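PDB 1WU2: molybdopterin biosynthesis moeA protein from Pyrococcus horikoshii, which probably acts in a late step of molybdenum cofactor biosynthesis, helping to insert molybdenum into molybdopterin as in related MoeA proteins. Local coordinates for residues F48-F53 with G145-K150; A71-P76 with Y130-V135; I77-I82 with G98-V103; N114-Q119 with Q139-T144. All blocks are in the same frame, centred on the assembly; numbering follows the deposited sequence.

All four contacts lie in the MoeA N-terminal region. Contacts 2, 3 and 4 meet in one mixed sheet, with centres 14 to 17 Å apart: contact 3 pairs two inner strands, 77-84 and 99-103, contact 2 packs a loop against the end of strand 128-131, and contact 4 binds 115-118, one of the two outermost strands within this chain. Contact 1 lies beyond the sheet, its centre about 16 Å from that of contact 4, where the chain runs on from residues 139-144 into 145-150. Residues 48-53 come first in sequence and 145-150 last, so contact 1 brings together the chain entering and leaving the sheet-bearing part, next to the second subunit.

Contact 1 of 4, residues F48-F53 with G145-K150; sequences FDIPPF and GEDVKK
Ile50 and Val148 form a single antiparallel hydrogen-bonded bridge between two loops, one leading from strand 44-45 to strand 55-56 and the other following strand 141-142. The N-H of Ile50 runs almost straight into Val148 O, 3.0 Å from Ile50 N with 176° at the hydrogen. In return, Ile50 O accepts two weak bonds, from Asp147 N at 3.1 Å and from Val148 N at 3.4 Å. A cis peptide bond before Pro51 turns the chain, and Pro51 O receives Gly145 N in the carbonyl plane at 3.1 Å. Gly145 has a positive phi, a backbone shape that favours glycine.

At the other end Asp49 reaches across with its carboxylate. CG stands anti to the carbonyl carbon (chi1 -68°), which lets OD1 take the backbone N-H of Lys150, 2.9 Å from Lys150 N. The donor comes from above the carboxylate plane, and both oxygens also rest against Lys150 CB, whereas the ammonium end of Lys150 turns to Glu47.

The side chains of Ile50 and Val148 lie side by side and point the same way, Ile50 CD1 touching Val148 CG2 at 3.8 Å. Helix 163-171 packs on this apolar pair through Met168 and Ala171. Asp147 runs alongside Ile50 too, but its carboxylate accepts the backbone N-H groups of Leu366 and Ser367 of the second subunit, tying the loop into the dimer interface. With Asp147 and Val148 both set opposite Ile50, the arrangement is a classic beta bulge.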
loop_
_atom_site.group_PDB
_atom_site.type_symbol
_atom_site.label_atom_id
_atom_site.label_comp_id
_atom_site.label_asym_id
_atom_site.label_seq_id
_atom_site.Cartn_x
_atom_site.Cartn_y
_atom_site.Cartn_z
ATOM N N PHE A 48 -13.907 4.797 27.024
ATOM C CA PHE A 48 -14.984 5.769 26.858
ATOM C C PHE A 48 -16.047 5.273 25.873
ATOM O O PHE A 48 -15.727 4.621 24.879
ATOM C CB PHE A 48 -14.416 7.097 26.342
ATOM C CG PHE A 48 -13.268 7.636 27.162
ATOM C CD1 PHE A 48 -11.952 7.359 26.807
ATOM C CD2 PHE A 48 -13.506 8.429 28.277
ATOM C CE1 PHE A 48 -10.894 7.853 27.555
ATOM C CE2 PHE A 48 -12.450 8.934 29.031
ATOM C CZ PHE A 48 -11.141 8.645 28.668
ATOM N N ASP A 49 -17.310 5.580 26.174
ATOM C CA ASP A 49 -18.407 5.464 25.218
ATOM C C ASP A 49 -18.381 6.673 24.284
ATOM O O ASP A 49 -18.230 7.809 24.741
ATOM C CB ASP A 49 -19.766 5.453 25.935
ATOM C CG ASP A 49 -19.994 4.211 26.766
ATOM O OD1 ASP A 49 -20.159 3.123 26.185
ATOM O OD2 ASP A 49 -20.060 4.230 28.010
ATOM N N ILE A 50 -18.530 6.429 22.986
ATOM C CA ILE A 50 -18.680 7.492 21.995
ATOM C C ILE A 50 -19.949 7.214 21.179
ATOM O O ILE A 50 -20.024 6.190 20.505
ATOM C CB ILE A 50 -17.453 7.567 21.061
ATOM C CG1 ILE A 50 -16.182 7.866 21.866
ATOM C CG2 ILE A 50 -17.664 8.652 19.983
ATOM C CD1 ILE A 50 -14.895 7.668 21.092
ATOM N N PRO A 51 -20.959 8.084 21.253
ATOM C CA PRO A 51 -20.982 9.241 22.158
ATOM C C PRO A 51 -21.158 8.784 23.607
ATOM O O PRO A 51 -21.593 7.654 23.823
ATOM C CB PRO A 51 -22.211 10.023 21.685
ATOM C CG PRO A 51 -23.104 8.991 21.095
ATOM C CD PRO A 51 -22.191 7.984 20.454
ATOM N N PRO A 52 -20.833 9.629 24.581
ATOM C CA PRO A 52 -20.906 9.220 25.991
ATOM C C PRO A 52 -22.333 9.089 26.550
ATOM O O PRO A 52 -22.494 8.479 27.610
ATOM C CB PRO A 52 -20.116 10.313 26.721
ATOM C CG PRO A 52 -20.141 11.498 25.825
ATOM C CD PRO A 52 -20.378 11.018 24.423
ATOM N N PHE A 53 -23.335 9.648 25.866
ATOM C CA PHE A 53 -24.735 9.519 26.292
ATOM C C PHE A 53 -25.716 9.438 25.115
ATOM O O PHE A 53 -25.342 9.659 23.964
ATOM C CB PHE A 53 -25.129 10.662 27.244
ATOM C CG PHE A 53 -24.839 12.037 26.708
ATOM C CD1 PHE A 53 -25.804 12.738 26.006
ATOM C CD2 PHE A 53 -23.607 12.635 26.919
ATOM C CE1 PHE A 53 -25.549 14.013 25.518
ATOM C CE2 PHE A 53 -23.342 13.913 26.429
ATOM C CZ PHE A 53 -24.314 14.598 25.726
ATOM N N GLY A 145 -22.507 4.879 22.831
ATOM C CA GLY A 145 -21.510 3.958 22.325
ATOM C C GLY A 145 -21.825 3.367 20.965
ATOM O O GLY A 145 -21.252 2.343 20.597
ATOM N N GLU A 146 -22.712 4.011 20.208
ATOM C CA GLU A 146 -23.083 3.515 18.883
ATOM C C GLU A 146 -21.880 3.515 17.934
ATOM O O GLU A 146 -21.795 2.677 17.036
ATOM C CB GLU A 146 -24.260 4.307 18.291
ATOM C CG GLU A 146 -23.986 5.786 18.016
ATOM C CD GLU A 146 -25.002 6.410 17.073
ATOM O OE1 GLU A 146 -24.717 7.494 16.519
ATOM O OE2 GLU A 146 -26.088 5.823 16.887
ATOM N N ASP A 147 -20.961 4.458 18.141
ATOM C CA ASP A 147 -19.673 4.452 17.456
ATOM C C ASP A 147 -18.772 3.361 18.046
ATOM O O ASP A 147 -18.489 2.367 17.379
ATOM C CB ASP A 147 -19.002 5.830 17.544
ATOM C CG ASP A 147 -17.787 5.949 16.647
ATOM O OD1 ASP A 147 -17.492 4.987 15.913
ATOM O OD2 ASP A 147 -17.066 6.967 16.604
ATOM N N VAL A 148 -18.313 3.561 19.283
ATOM C CA VAL A 148 -17.644 2.513 20.058
ATOM C C VAL A 148 -18.178 2.525 21.489
ATOM O O VAL A 148 -18.410 3.590 22.054
ATOM C CB VAL A 148 -16.090 2.663 20.069
ATOM C CG1 VAL A 148 -15.532 2.562 18.662
ATOM C CG2 VAL A 148 -15.645 3.968 20.732
ATOM N N LYS A 149 -18.377 1.344 22.067
ATOM C CA LYS A 149 -18.896 1.230 23.431
ATOM C C LYS A 149 -17.752 0.975 24.414
ATOM O O LYS A 149 -16.710 0.455 24.034
ATOM C CB LYS A 149 -19.994 0.150 23.503
ATOM C CG LYS A 149 -19.735 -1.037 24.432
ATOM C CD LYS A 149 -20.741 -2.169 24.186
ATOM C CE LYS A 149 -22.188 -1.716 24.390
ATOM N NZ LYS A 149 -22.844 -1.328 23.106
ATOM N N LYS A 150 -17.954 1.348 25.672
ATOM C CA LYS A 150 -16.914 1.233 26.692
ATOM C C LYS A 150 -16.545 -0.228 26.923
ATOM O O LYS A 150 -17.419 -1.079 27.050
ATOM C CB LYS A 150 -17.372 1.872 28.009
ATOM C CG LYS A 150 -16.278 1.954 29.062
ATOM C CD LYS A 150 -16.600 2.977 30.143
ATOM C CE LYS A 150 -15.632 2.879 31.325
ATOM N NZ LYS A 150 -14.218 2.595 30.917
#

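Contact 2 of 4, residues A71-P76 with Y130-V135; sequences AREYNP and YVLRPV
Glu73 and Arg133 meet with their flat ends steeply turned against each other, the carboxylate and guanidinium planes 79° apart. Glu73 CB lies over one face of the guanidinium, 4.1 Å from Arg133 NH2. The chain of Glu73 bends at chi2 (54°), which brings OE1 to 3.8 Å from Arg133 NH1 in a long salt bridge. Because OE1 sits well out of the guanidinium plane, no N-H points at it and the attraction is one of charges alone. A water joins the two residues a second time, accepting from Glu73 N and, weakly, from Arg133 NH2.

Residues 71-76 lead into strand 77-84 of the mixed sheet through a type I beta turn from Arg72 to Asn75, and this turn folds over the place where strand 128-131 runs out into loop. Ala71 points its methyl group at that exit, with CB 3.8 Å from Arg133 C and close to Val131 O. Just beyond, the Pro134 ring lies against the Ala71 backbone, its CD 3.4 Å from Ala71 O. Past the turn, Pro76 CB approaches the Tyr130 ring obliquely, 4.1 Å from Tyr130 CD2, and the same CB lies 4.3 Å from Leu132 CD2. The hydroxyl of Tyr130 is linked by a weak hydrogen bond to Glu78 in strand 77-84, and Ala71 and Val131 both pack on Ile77 of the same strand.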
loop_
_atom_site.group_PDB
_atom_site.type_symbol
_atom_site.label_atom_id
_atom_site.label_comp_id
_atom_site.label_asym_id
_atom_site.label_seq_id
_atom_site.Cartn_x
_atom_site.Cartn_y
_atom_site.Cartn_z
ATOM N N ALA A 71 -51.502 5.358 16.308
ATOM C CA ALA A 71 -51.562 6.649 15.628
ATOM C C ALA A 71 -51.771 6.448 14.133
ATOM O O ALA A 71 -51.071 5.658 13.502
ATOM C CB ALA A 71 -50.290 7.441 15.879
ATOM N N ARG A 72 -52.751 7.160 13.584
ATOM C CA ARG A 72 -53.060 7.118 12.156
ATOM C C ARG A 72 -53.366 8.532 11.655
ATOM O O ARG A 72 -53.287 9.496 12.418
ATOM C CB ARG A 72 -54.243 6.175 11.904
ATOM C CG ARG A 72 -53.918 4.700 12.132
ATOM C CD ARG A 72 -55.134 3.790 12.253
ATOM N NE ARG A 72 -55.154 3.056 13.523
ATOM C CZ ARG A 72 -55.907 3.361 14.585
ATOM N NH1 ARG A 72 -56.739 4.403 14.573
ATOM N NH2 ARG A 72 -55.829 2.609 15.678
ATOM N N GLU A 73 -53.690 8.660 10.370
ATOM C CA GLU A 73 -54.037 9.958 9.794
ATOM C C GLU A 73 -55.331 10.506 10.406
ATOM O O GLU A 73 -55.451 11.712 10.629
ATOM C CB GLU A 73 -54.163 9.851 8.267
ATOM C CG GLU A 73 -54.609 11.122 7.551
ATOM C CD GLU A 73 -53.744 12.328 7.868
ATOM O OE1 GLU A 73 -52.553 12.327 7.487
ATOM O OE2 GLU A 73 -54.256 13.282 8.490
ATOM N N TYR A 74 -56.283 9.617 10.687
ATOM C CA TYR A 74 -57.572 10.004 11.268
ATOM C C TYR A 74 -57.718 9.559 12.728
ATOM O O TYR A 74 -58.826 9.293 13.204
ATOM C CB TYR A 74 -58.714 9.458 10.407
ATOM C CG TYR A 74 -58.778 10.106 9.043
ATOM C CD1 TYR A 74 -57.969 9.660 8.003
ATOM C CD2 TYR A 74 -59.632 11.178 8.798
ATOM C CE1 TYR A 74 -58.018 10.253 6.747
ATOM C CE2 TYR A 74 -59.689 11.779 7.545
ATOM C CZ TYR A 74 -58.879 11.312 6.525
ATOM O OH TYR A 74 -58.929 11.901 5.282
ATOM N N ASN A 75 -56.587 9.479 13.428
ATOM C CA ASN A 75 -56.567 9.303 14.879
ATOM C C ASN A 75 -55.293 9.930 15.457
ATOM O O ASN A 75 -54.367 9.217 15.855
ATOM C CB ASN A 75 -56.673 7.819 15.251
ATOM C CG ASN A 75 -56.780 7.597 16.753
ATOM O OD1 ASN A 75 -57.459 8.345 17.459
ATOM N ND2 ASN A 75 -56.103 6.568 17.248
ATOM N N PRO A 76 -55.237 11.262 15.488
ATOM C CA PRO A 76 -54.049 11.966 15.982
ATOM C C PRO A 76 -53.905 11.865 17.499
ATOM O O PRO A 76 -54.785 12.328 18.228
ATOM C CB PRO A 76 -54.286 13.424 15.551
ATOM C CG PRO A 76 -55.502 13.408 14.679
ATOM C CD PRO A 76 -56.288 12.205 15.064
ATOM N N TYR A 130 -49.124 17.035 17.582
ATOM C CA TYR A 130 -49.959 15.973 17.031
ATOM C C TYR A 130 -49.138 15.034 16.158
ATOM O O TYR A 130 -48.472 15.463 15.216
ATOM C CB TYR A 130 -51.129 16.578 16.253
ATOM C CG TYR A 130 -52.090 17.308 17.160
ATOM C CD1 TYR A 130 -51.908 18.655 17.457
ATOM C CD2 TYR A 130 -53.161 16.644 17.749
ATOM C CE1 TYR A 130 -52.776 19.327 18.304
ATOM C CE2 TYR A 130 -54.036 17.308 18.598
ATOM C CZ TYR A 130 -53.838 18.648 18.871
ATOM O OH TYR A 130 -54.699 19.311 19.712
ATOM N N VAL A 131 -49.190 13.750 16.497
ATOM C CA VAL A 131 -48.440 12.722 15.790
ATOM C C VAL A 131 -49.416 11.850 14.994
ATOM O O VAL A 131 -50.380 11.309 15.541
ATOM C CB VAL A 131 -47.566 11.876 16.760
ATOM C CG1 VAL A 131 -48.372 11.352 17.945
ATOM C CG2 VAL A 131 -46.893 10.728 16.025
ATOM N N LEU A 132 -49.156 11.736 13.695
ATOM C CA LEU A 132 -50.065 11.085 12.755
ATOM C C LEU A 132 -49.639 9.655 12.415
ATOM O O LEU A 132 -50.389 8.923 11.767
ATOM C CB LEU A 132 -50.150 11.915 11.470
ATOM C CG LEU A 132 -50.293 13.431 11.663
ATOM C CD1 LEU A 132 -49.993 14.193 10.382
ATOM C CD2 LEU A 132 -51.687 13.773 12.165
ATOM N N ARG A 133 -48.438 9.262 12.842
ATOM C CA ARG A 133 -47.909 7.929 12.550
ATOM C C ARG A 133 -47.130 7.344 13.732
ATOM O O ARG A 133 -46.557 8.090 14.526
ATOM C CB ARG A 133 -47.001 7.989 11.319
ATOM C CG ARG A 133 -47.655 7.507 10.036
ATOM C CD ARG A 133 -48.321 8.607 9.229
ATOM N NE ARG A 133 -49.332 8.096 8.302
ATOM C CZ ARG A 133 -49.867 8.801 7.303
ATOM N NH1 ARG A 133 -49.502 10.062 7.082
ATOM N NH2 ARG A 133 -50.779 8.241 6.515
ATOM N N PRO A 134 -47.097 6.015 13.847
ATOM C CA PRO A 134 -46.377 5.367 14.951
ATOM C C PRO A 134 -44.868 5.606 14.932
ATOM O O PRO A 134 -44.221 5.473 13.891
ATOM C CB PRO A 134 -46.690 3.876 14.759
ATOM C CG PRO A 134 -47.878 3.839 13.871
ATOM C CD PRO A 134 -47.745 5.023 12.972
ATOM N N VAL A 135 -44.331 5.952 16.099
ATOM C CA VAL A 135 -42.914 6.213 16.287
ATOM C C VAL A 135 -42.272 4.980 16.919
ATOM O O VAL A 135 -42.779 4.446 17.905
ATOM C CB VAL A 135 -42.702 7.444 17.200
ATOM C CG1 VAL A 135 -41.222 7.666 17.503
ATOM C CG2 VAL A 135 -43.310 8.684 16.558
HETATM O O HOH W 1 -52.135 6.244 8.777
#

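Contact 3 of 4, residues I77-I82 with G98-V103; sequences IELTVI and GKAIKV
Ile82, Ala100 and Lys99 bury the most surface where strands 77-84 and 99-103 run parallel as neighbours within the mixed sheet. Ile82 has CG1 in the crowded position between its backbone N and carbonyl carbon (chi1 71°), and this sets its two branches on different partners. The Ile82 side chain crosses that of Ile101 obliquely, CG1 3.8 Å from Ile101 CG1, while CG2 meets the aliphatic run of Lys99, 3.7 Å from Lys99 CD. Replacing Ile82 with alanine would probably strip Ile101 CG1 and Lys99 CD of this apolar neighbour and open a gap beside them.

Ala100 is buried, its methyl group 4.2 Å from Leu79 CB and also packed on Ile63 of strand 60-63 and Ile129 of strand 128-131. Its N and O bond to the residues before and after Val81 in strand 77-84: Ala100 N gives a weak bond to Thr80 O, and Ala100 O accepts another weak one from Ile82 N. Thr80 N closes the set on Gly98 O at 3.0 Å, the donor tilted 27° from the carbonyl plane. That same Gly98 O takes a second hydrogen bond from a water, whose oxygen lies 3.1 Å away.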
loop_
_atom_site.group_PDB
_atom_site.type_symbol
_atom_site.label_atom_id
_atom_site.label_comp_id
_atom_site.label_asym_id
_atom_site.label_seq_id
_atom_site.Cartn_x
_atom_site.Cartn_y
_atom_site.Cartn_z
ATOM N N ILE A 77 -52.817 11.253 17.962
ATOM C CA ILE A 77 -52.515 11.204 19.390
ATOM C C ILE A 77 -51.987 12.573 19.809
ATOM O O ILE A 77 -51.063 13.104 19.189
ATOM C CB ILE A 77 -51.494 10.071 19.716
ATOM C CG1 ILE A 77 -52.226 8.753 19.992
ATOM C CG2 ILE A 77 -50.621 10.426 20.926
ATOM C CD1 ILE A 77 -52.785 8.087 18.758
ATOM N N GLU A 78 -52.583 13.140 20.855
ATOM C CA GLU A 78 -52.166 14.436 21.374
ATOM C C GLU A 78 -51.179 14.249 22.523
ATOM O O GLU A 78 -51.393 13.417 23.404
ATOM C CB GLU A 78 -53.384 15.233 21.853
ATOM C CG GLU A 78 -53.110 16.713 22.070
ATOM C CD GLU A 78 -54.248 17.422 22.777
ATOM O OE1 GLU A 78 -54.243 17.454 24.026
ATOM O OE2 GLU A 78 -55.146 17.952 22.087
ATOM N N LEU A 79 -50.090 15.014 22.490
ATOM C CA LEU A 79 -49.139 15.085 23.597
ATOM C C LEU A 79 -49.017 16.535 24.066
ATOM O O LEU A 79 -49.378 17.459 23.342
ATOM C CB LEU A 79 -47.768 14.551 23.173
ATOM C CG LEU A 79 -47.736 13.169 22.513
ATOM C CD1 LEU A 79 -46.356 12.889 21.942
ATOM C CD2 LEU A 79 -48.143 12.077 23.497
ATOM N N THR A 80 -48.507 16.724 25.280
ATOM C CA THR A 80 -48.365 18.051 25.868
ATOM C C THR A 80 -46.884 18.384 26.067
ATOM O O THR A 80 -46.132 17.594 26.636
ATOM C CB THR A 80 -49.119 18.128 27.217
ATOM O OG1 THR A 80 -50.432 17.564 27.081
ATOM C CG2 THR A 80 -49.383 19.575 27.617
ATOM N N VAL A 81 -46.480 19.557 25.588
ATOM C CA VAL A 81 -45.103 20.026 25.700
ATOM C C VAL A 81 -44.905 20.749 27.036
ATOM O O VAL A 81 -45.346 21.889 27.210
ATOM C CB VAL A 81 -44.729 20.959 24.522
ATOM C CG1 VAL A 81 -43.259 21.375 24.595
ATOM C CG2 VAL A 81 -45.025 20.277 23.189
ATOM N N ILE A 82 -44.240 20.067 27.971
ATOM C CA ILE A 82 -43.969 20.598 29.311
ATOM C C ILE A 82 -42.667 21.403 29.400
ATOM O O ILE A 82 -42.485 22.182 30.336
ATOM C CB ILE A 82 -43.926 19.449 30.354
ATOM C CG1 ILE A 82 -42.657 18.591 30.164
ATOM C CG2 ILE A 82 -45.231 18.641 30.302
ATOM C CD1 ILE A 82 -42.783 17.129 30.567
ATOM N N GLY A 98 -48.294 10.677 27.652
ATOM C CA GLY A 98 -48.972 11.810 27.050
ATOM C C GLY A 98 -48.164 13.094 27.044
ATOM O O GLY A 98 -48.731 14.171 26.864
ATOM N N LYS A 99 -46.849 12.985 27.226
ATOM C CA LYS A 99 -45.982 14.157 27.367
ATOM C C LYS A 99 -44.894 14.195 26.294
ATOM O O LYS A 99 -44.693 13.227 25.561
ATOM C CB LYS A 99 -45.331 14.185 28.755
ATOM C CG LYS A 99 -46.301 14.039 29.925
ATOM C CD LYS A 99 -46.971 15.358 30.274
ATOM C CE LYS A 99 -47.886 15.219 31.487
ATOM N NZ LYS A 99 -49.288 15.615 31.184
ATOM N N ALA A 100 -44.195 15.324 26.227
ATOM C CA ALA A 100 -43.152 15.552 25.229
ATOM C C ALA A 100 -42.264 16.731 25.635
ATOM O O ALA A 100 -42.735 17.678 26.258
ATOM C CB ALA A 100 -43.776 15.809 23.863
ATOM N N ILE A 101 -40.983 16.671 25.278
ATOM C CA ILE A 101 -40.029 17.729 25.618
ATOM C C ILE A 101 -39.228 18.129 24.387
ATOM O O ILE A 101 -38.408 17.357 23.903
ATOM C CB ILE A 101 -39.072 17.261 26.750
ATOM C CG1 ILE A 101 -39.843 17.099 28.062
ATOM C CG2 ILE A 101 -37.909 18.250 26.933
ATOM C CD1 ILE A 101 -39.042 16.464 29.179
ATOM N N LYS A 102 -39.464 19.337 23.885
ATOM C CA LYS A 102 -38.693 19.869 22.764
ATOM C C LYS A 102 -37.194 19.848 23.052
ATOM O O LYS A 102 -36.744 20.382 24.064
ATOM C CB LYS A 102 -39.126 21.302 22.438
ATOM C CG LYS A 102 -38.678 21.786 21.065
ATOM C CD LYS A 102 -39.356 23.101 20.694
ATOM C CE LYS A 102 -39.348 23.338 19.193
ATOM N NZ LYS A 102 -37.996 23.704 18.710
ATOM N N VAL A 103 -36.437 19.210 22.164
ATOM C CA VAL A 103 -34.980 19.188 22.243
ATOM C C VAL A 103 -34.349 19.619 20.921
ATOM O O VAL A 103 -35.025 19.728 19.902
ATOM C CB VAL A 103 -34.453 17.784 22.623
ATOM C CG1 VAL A 103 -34.829 17.446 24.054
ATOM C CG2 VAL A 103 -34.968 16.704 21.656
HETATM O O HOH W 2 -51.720 14.389 27.796
#

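Contact 4 of 4, residues N114-Q119 with Q139-T144; sequences NAVIMQ and QNIAFT
Val116 and the pair Gln139-Asn140 are held together by two hydrogen bonds, one to each polar backbone atom of the valine. Val116 N donates to Gln139 O at 3.0 Å, with 155° at the hydrogen. Val116 O accepts from a side chain instead: Asn140 ND2 reaches it at 3.0 Å, coming from above the carbonyl plane. Asn140 itself has a positive phi, and CG standing anti to its carbonyl carbon (chi1 -64°) places the amide beside strand 115-118. There the Asn140 side chain crosses that of Met118, a selenomethionine, at about a right angle, ND2 3.8 Å from Met118 CG. With an alanine here, Val116 O would probably lose this donor, leaving the backbone bond from Val116 N as the single hydrogen bond to residues 139-140.

Further along, a water accepts weakly from both Met118 N and Gln139 NE2, while Gln139 OE1 is satisfied by Ala136 N. The amide of Asn114 turns to the loop after strand 60-63, OD1 taking Ala65 N and ND2 giving to Glu66. Ile141 packs on Val116, with Ile141 CG1 4.3 Å from Val116 CG2; its CD1 lies against the Asn114 carbonyl, 3.3 Å from Asn114 O, and its CG2 over the centre of the Phe143 ring.

Strand 115-118 is one of the two outermost strands of the mixed sheet in this chain. Its other edge pairs with strand 60-63, where Asn114 and Ala115 both face Ile63 in a classic beta bulge.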
loop_
_atom_site.group_PDB
_atom_site.type_symbol
_atom_site.label_atom_id
_atom_site.label_comp_id
_atom_site.label_asym_id
_atom_site.label_seq_id
_atom_site.Cartn_x
_atom_site.Cartn_y
_atom_site.Cartn_z
ATOM N N ASN A 114 -37.910 7.610 25.226
ATOM C CA ASN A 114 -37.180 6.587 24.478
ATOM C C ASN A 114 -37.226 6.810 22.961
ATOM O O ASN A 114 -36.825 5.938 22.195
ATOM C CB ASN A 114 -37.678 5.178 24.850
ATOM C CG ASN A 114 -39.111 4.914 24.409
ATOM O OD1 ASN A 114 -39.827 5.824 24.011
ATOM N ND2 ASN A 114 -39.531 3.656 24.488
ATOM N N ALA A 115 -37.693 7.984 22.537
ATOM C CA ALA A 115 -37.732 8.340 21.117
ATOM C C ALA A 115 -37.804 9.852 20.900
ATOM O O ALA A 115 -38.132 10.606 21.811
ATOM C CB ALA A 115 -38.911 7.656 20.437
ATOM N N VAL A 116 -37.484 10.279 19.681
ATOM C CA VAL A 116 -37.596 11.680 19.281
ATOM C C VAL A 116 -38.242 11.778 17.894
ATOM O O VAL A 116 -37.852 11.073 16.964
ATOM C CB VAL A 116 -36.222 12.394 19.269
ATOM C CG1 VAL A 116 -36.381 13.866 18.891
ATOM C CG2 VAL A 116 -35.535 12.273 20.629
ATOM N N ILE A 117 -39.236 12.655 17.779
ATOM C CA ILE A 117 -39.944 12.893 16.521
ATOM C C ILE A 117 -39.498 14.229 15.940
ATOM O O ILE A 117 -39.408 15.221 16.653
ATOM C CB ILE A 117 -41.494 12.865 16.728
ATOM C CG1 ILE A 117 -42.232 13.085 15.398
ATOM C CG2 ILE A 117 -41.957 13.921 17.753
ATOM C CD1 ILE A 117 -42.634 11.816 14.696
HETATM N N MSE A 118 -39.221 14.242 14.639
HETATM C CA MSE A 118 -38.806 15.458 13.944
HETATM C C MSE A 118 -39.847 16.561 14.104
HETATM O O MSE A 118 -41.051 16.298 14.088
HETATM C CB MSE A 118 -38.601 15.174 12.459
HETATM C CG MSE A 118 -37.494 14.188 12.164
HETATM SE SE MSE A 118 -37.178 14.057 10.264
HETATM C CE MSE A 118 -36.175 15.700 10.021
ATOM N N GLN A 119 -39.364 17.791 14.267
ATOM C CA GLN A 119 -40.214 18.973 14.442
ATOM C C GLN A 119 -41.283 19.087 13.362
ATOM O O GLN A 119 -42.459 19.316 13.646
ATOM C CB GLN A 119 -39.351 20.239 14.380
ATOM C CG GLN A 119 -39.228 20.992 15.686
ATOM C CD GLN A 119 -38.054 21.954 15.686
ATOM O OE1 GLN A 119 -37.459 22.208 16.729
ATOM N NE2 GLN A 119 -37.717 22.487 14.516
ATOM N N GLN A 139 -36.129 5.804 17.942
ATOM C CA GLN A 139 -36.168 6.600 16.719
ATOM C C GLN A 139 -35.445 7.923 16.940
ATOM O O GLN A 139 -35.701 8.617 17.920
ATOM C CB GLN A 139 -37.615 6.857 16.287
ATOM C CG GLN A 139 -37.750 7.699 15.014
ATOM C CD GLN A 139 -39.077 7.501 14.295
ATOM O OE1 GLN A 139 -39.619 6.399 14.275
ATOM N NE2 GLN A 139 -39.600 8.569 13.704
ATOM N N ASN A 140 -34.537 8.257 16.027
ATOM C CA ASN A 140 -33.748 9.483 16.102
ATOM C C ASN A 140 -32.983 9.631 17.414
ATOM O O ASN A 140 -32.890 10.728 17.967
ATOM C CB ASN A 140 -34.633 10.713 15.852
ATOM C CG ASN A 140 -35.210 10.740 14.452
ATOM O OD1 ASN A 140 -34.561 10.318 13.496
ATOM N ND2 ASN A 140 -36.433 11.245 14.322
ATOM N N ILE A 141 -32.449 8.519 17.915
ATOM C CA ILE A 141 -31.557 8.547 19.066
ATOM C C ILE A 141 -30.212 7.932 18.696
ATOM O O ILE A 141 -30.136 6.758 18.331
ATOM C CB ILE A 141 -32.169 7.809 20.275
ATOM C CG1 ILE A 141 -33.367 8.592 20.814
ATOM C CG2 ILE A 141 -31.120 7.636 21.380
ATOM C CD1 ILE A 141 -34.153 7.874 21.890
ATOM N N ALA A 142 -29.163 8.744 18.776
ATOM C CA ALA A 142 -27.796 8.248 18.772
ATOM C C ALA A 142 -27.485 7.696 20.161
ATOM O O ALA A 142 -27.110 8.438 21.068
ATOM C CB ALA A 142 -26.822 9.361 18.400
ATOM N N PHE A 143 -27.650 6.387 20.323
ATOM C CA PHE A 143 -27.468 5.742 21.623
ATOM C C PHE A 143 -26.016 5.772 22.093
ATOM O O PHE A 143 -25.097 5.991 21.306
ATOM C CB PHE A 143 -27.964 4.292 21.576
ATOM C CG PHE A 143 -29.458 4.165 21.637
ATOM C CD1 PHE A 143 -30.131 4.338 22.838
ATOM C CD2 PHE A 143 -30.193 3.872 20.495
ATOM C CE1 PHE A 143 -31.515 4.217 22.902
ATOM C CE2 PHE A 143 -31.576 3.753 20.550
ATOM C CZ PHE A 143 -32.237 3.926 21.757
ATOM N N THR A 144 -25.832 5.535 23.387
ATOM C CA THR A 144 -24.515 5.538 24.009
ATOM C C THR A 144 -23.637 4.459 23.390
ATOM O O THR A 144 -23.988 3.280 23.399
ATOM C CB THR A 144 -24.647 5.305 25.531
ATOM O OG1 THR A 144 -25.343 6.404 26.130
ATOM C CG2 THR A 144 -23.283 5.310 26.223
HETATM O O HOH W 3 -39.649 11.619 12.675
#